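Local coordinates for putative cell invasion protein with MAC/Perforin domain (Bacteroides thetaiotaomicron VPI-5482, PDB 3KK7) that is of unproven function but belongs to the membrane-attack complex/perforin (MACPF) family and may act on membranes, as pore-forming relatives do, at residues D242-S250 against T283-L291. Sequence-based numbering, arbitrary orientation.
Sequences DMDVAINAS and TITNKFSAL
In the MACPF domain, helix 236-249 packs against the bend where helix 278-285 passes into strand 288-298 of the central antiparallel sheet. In MACPF proteins, helical clusters flanking this bent sheet are the elements thought to unfurl into membrane hairpins; this packing is consistent with one such cluster, though insertion is not established here. Ala246 sits at the middle. Its CB lies 3.7 Å from Leu291 CD2 and also touches Phe288 CE2. The Phe288 ring turns its edge to the helix backbone. Asp242 O lies close to the ring plane, 3.6 Å from Phe288 CE2, and Met243 N is also near that edge. The selenomethionine Met243 has CG anti to its backbone N (chi1 176°), then bends at chi2 and chi3. This brings Met243 CE to 3.5 Å from Leu291 CD1. Met243 SE makes an oblique Met-aromatic contact, 5.5 Å from the Phe288 ring centroid. Met243, Phe288 and Leu291 also touch the sheet, through Val158 or Phe226. On the outer side, the Lys287 and Asp242 side chains cross at about a right angle, Lys287 CD against Asp242 OD1. Lys287 NZ remains 4.2 Å from Asp242 OD1, too far for a salt bridge. Val245 CG1 and Ala249 CB both meet Thr283 CG2. Ser250 OG touches Ile284 CD1 and donates a 2.7 Å hydrogen bond to Ala246 O from above the carbonyl plane.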
loop_
_atom_site.group_PDB
_atom_site.type_symbol
_atom_site.label_atom_id
_atom_site.label_comp_id
_atom_site.label_asym_id
_atom_site.label_seq_id
_atom_site.Cartn_x
_atom_site.Cartn_y
_atom_site.Cartn_z
ATOM N N ASP A 242 -22.675 -5.930 -26.864
ATOM C CA ASP A 242 -22.020 -6.543 -28.015
ATOM C C ASP A 242 -20.802 -7.368 -27.586
ATOM O O ASP A 242 -20.590 -8.483 -28.037
ATOM C CB ASP A 242 -21.617 -5.502 -29.061
ATOM C CG ASP A 242 -22.824 -4.876 -29.783
ATOM O OD1 ASP A 242 -23.955 -5.382 -29.633
ATOM O OD2 ASP A 242 -22.646 -3.876 -30.512
HETATM N N MSE A 243 -20.009 -6.839 -26.676
HETATM C CA MSE A 243 -18.810 -7.555 -26.224
HETATM C C MSE A 243 -19.210 -8.784 -25.382
HETATM O O MSE A 243 -18.662 -9.885 -25.579
HETATM C CB MSE A 243 -17.883 -6.595 -25.469
HETATM C CG MSE A 243 -16.640 -7.245 -24.855
HETATM SE SE MSE A 243 -15.357 -7.901 -26.144
HETATM C CE MSE A 243 -14.733 -6.172 -26.839
ATOM N N ASP A 244 -20.169 -8.590 -24.467
ATOM C CA ASP A 244 -20.762 -9.692 -23.711
ATOM C C ASP A 244 -21.121 -10.878 -24.640
ATOM O O ASP A 244 -20.851 -12.031 -24.315
ATOM C CB ASP A 244 -22.046 -9.232 -22.981
ATOM C CG ASP A 244 -21.785 -8.361 -21.761
ATOM O OD1 ASP A 244 -20.630 -8.174 -21.311
ATOM O OD2 ASP A 244 -22.773 -7.843 -21.234
ATOM N N VAL A 245 -21.721 -10.586 -25.791
ATOM C CA VAL A 245 -22.148 -11.630 -26.738
ATOM C C VAL A 245 -20.941 -12.221 -27.422
ATOM O O VAL A 245 -20.875 -13.444 -27.624
ATOM C CB VAL A 245 -23.090 -11.066 -27.829
ATOM C CG1 VAL A 245 -23.469 -12.140 -28.864
ATOM C CG2 VAL A 245 -24.355 -10.454 -27.194
ATOM N N ALA A 246 -19.976 -11.366 -27.767
ATOM C CA ALA A 246 -18.808 -11.824 -28.499
ATOM C C ALA A 246 -17.952 -12.737 -27.633
ATOM O O ALA A 246 -17.605 -13.853 -28.031
ATOM C CB ALA A 246 -18.006 -10.673 -28.999
ATOM N N ILE A 247 -17.614 -12.267 -26.439
ATOM C CA ILE A 247 -16.834 -13.087 -25.510
ATOM C C ILE A 247 -17.461 -14.461 -25.385
ATOM O O ILE A 247 -16.797 -15.469 -25.534
ATOM C CB ILE A 247 -16.751 -12.479 -24.099
ATOM C CG1 ILE A 247 -15.815 -11.258 -24.111
ATOM C CG2 ILE A 247 -16.238 -13.556 -23.096
ATOM C CD1 ILE A 247 -15.782 -10.465 -22.767
ATOM N N ASN A 248 -18.766 -14.469 -25.155
ATOM C CA ASN A 248 -19.502 -15.699 -24.945
ATOM C C ASN A 248 -19.586 -16.609 -26.175
ATOM O O ASN A 248 -19.772 -17.812 -26.021
ATOM C CB ASN A 248 -20.882 -15.385 -24.389
ATOM C CG ASN A 248 -21.213 -16.218 -23.178
ATOM O OD1 ASN A 248 -20.422 -16.276 -22.203
ATOM N ND2 ASN A 248 -22.400 -16.852 -23.197
ATOM N N ALA A 249 -19.443 -16.066 -27.377
ATOM C CA ALA A 249 -19.390 -16.898 -28.580
ATOM C C ALA A 249 -17.961 -17.282 -28.973
ATOM O O ALA A 249 -17.764 -17.974 -29.976
ATOM C CB ALA A 249 -20.066 -16.195 -29.756
ATOM N N SER A 250 -16.976 -16.866 -28.178
ATOM C CA SER A 250 -15.573 -16.934 -28.592
ATOM C C SER A 250 -14.712 -17.910 -27.840
ATOM O O SER A 250 -13.491 -17.863 -27.961
ATOM C CB SER A 250 -14.942 -15.550 -28.489
ATOM O OG SER A 250 -15.490 -14.728 -29.496
ATOM N N THR A 283 -21.492 -14.052 -35.642
ATOM C CA THR A 283 -21.904 -13.387 -34.401
ATOM C C THR A 283 -21.005 -12.192 -34.066
ATOM O O THR A 283 -21.456 -11.220 -33.464
ATOM C CB THR A 283 -21.845 -14.350 -33.179
ATOM O OG1 THR A 283 -22.689 -15.472 -33.410
ATOM C CG2 THR A 283 -22.304 -13.661 -31.891
ATOM N N ILE A 284 -19.731 -12.290 -34.427
ATOM C CA ILE A 284 -18.743 -11.280 -34.078
ATOM C C ILE A 284 -18.683 -10.194 -35.125
ATOM O O ILE A 284 -18.801 -9.015 -34.828
ATOM C CB ILE A 284 -17.354 -11.927 -33.887
ATOM C CG1 ILE A 284 -17.335 -12.682 -32.556
ATOM C CG2 ILE A 284 -16.260 -10.892 -33.898
ATOM C CD1 ILE A 284 -16.284 -13.697 -32.491
ATOM N N THR A 285 -18.523 -10.595 -36.363
ATOM C CA THR A 285 -18.397 -9.639 -37.448
ATOM C C THR A 285 -19.653 -8.766 -37.653
ATOM O O THR A 285 -19.537 -7.619 -38.080
ATOM C CB THR A 285 -18.034 -10.362 -38.739
ATOM O OG1 THR A 285 -19.024 -11.368 -38.993
ATOM C CG2 THR A 285 -16.652 -10.994 -38.595
ATOM N N ASN A 286 -20.829 -9.311 -37.345
ATOM C CA ASN A 286 -22.075 -8.545 -37.383
ATOM C C ASN A 286 -22.102 -7.354 -36.412
ATOM O O ASN A 286 -22.850 -6.406 -36.621
ATOM C CB ASN A 286 -23.283 -9.440 -37.088
ATOM C CG ASN A 286 -23.650 -10.391 -38.255
ATOM O OD1 ASN A 286 -23.127 -10.305 -39.382
ATOM N ND2 ASN A 286 -24.568 -11.312 -37.964
ATOM N N LYS A 287 -21.294 -7.400 -35.361
ATOM C CA LYS A 287 -21.209 -6.290 -34.412
ATOM C C LYS A 287 -19.873 -5.551 -34.418
ATOM O O LYS A 287 -19.819 -4.374 -34.069
ATOM C CB LYS A 287 -21.494 -6.810 -32.998
ATOM C CG LYS A 287 -22.907 -7.368 -32.797
ATOM C CD LYS A 287 -24.007 -6.375 -33.217
ATOM C CE LYS A 287 -25.380 -6.961 -33.038
ATOM N NZ LYS A 287 -26.364 -5.868 -32.986
ATOM N N PHE A 288 -18.796 -6.226 -34.807
ATOM C CA PHE A 288 -17.461 -5.633 -34.719
ATOM C C PHE A 288 -16.742 -5.602 -36.046
ATOM O O PHE A 288 -16.722 -6.594 -36.761
ATOM C CB PHE A 288 -16.593 -6.439 -33.755
ATOM C CG PHE A 288 -17.008 -6.333 -32.325
ATOM C CD1 PHE A 288 -16.547 -5.286 -31.540
ATOM C CD2 PHE A 288 -17.850 -7.283 -31.758
ATOM C CE1 PHE A 288 -16.920 -5.174 -30.190
ATOM C CE2 PHE A 288 -18.228 -7.186 -30.404
ATOM C CZ PHE A 288 -17.746 -6.128 -29.619
ATOM N N SER A 289 -16.113 -4.467 -36.339
ATOM C CA SER A 289 -15.207 -4.345 -37.496
ATOM C C SER A 289 -13.861 -4.969 -37.174
ATOM O O SER A 289 -13.102 -5.272 -38.064
ATOM C CB SER A 289 -15.010 -2.872 -37.909
ATOM O OG SER A 289 -16.247 -2.245 -38.183
ATOM N N ALA A 290 -13.542 -5.133 -35.895
ATOM C CA ALA A 290 -12.367 -5.932 -35.509
ATOM C C ALA A 290 -12.540 -6.306 -34.063
ATOM O O ALA A 290 -13.015 -5.471 -33.275
ATOM C CB ALA A 290 -11.062 -5.143 -35.692
ATOM N N LEU A 291 -12.184 -7.541 -33.710
ATOM C CA LEU A 291 -12.103 -7.976 -32.309
ATOM C C LEU A 291 -10.891 -8.860 -32.158
ATOM O O LEU A 291 -10.834 -9.917 -32.748
ATOM C CB LEU A 291 -13.340 -8.758 -31.876
ATOM C CG LEU A 291 -13.349 -9.182 -30.397
ATOM C CD1 LEU A 291 -13.299 -7.982 -29.451
ATOM C CD2 LEU A 291 -14.580 -9.999 -30.152
#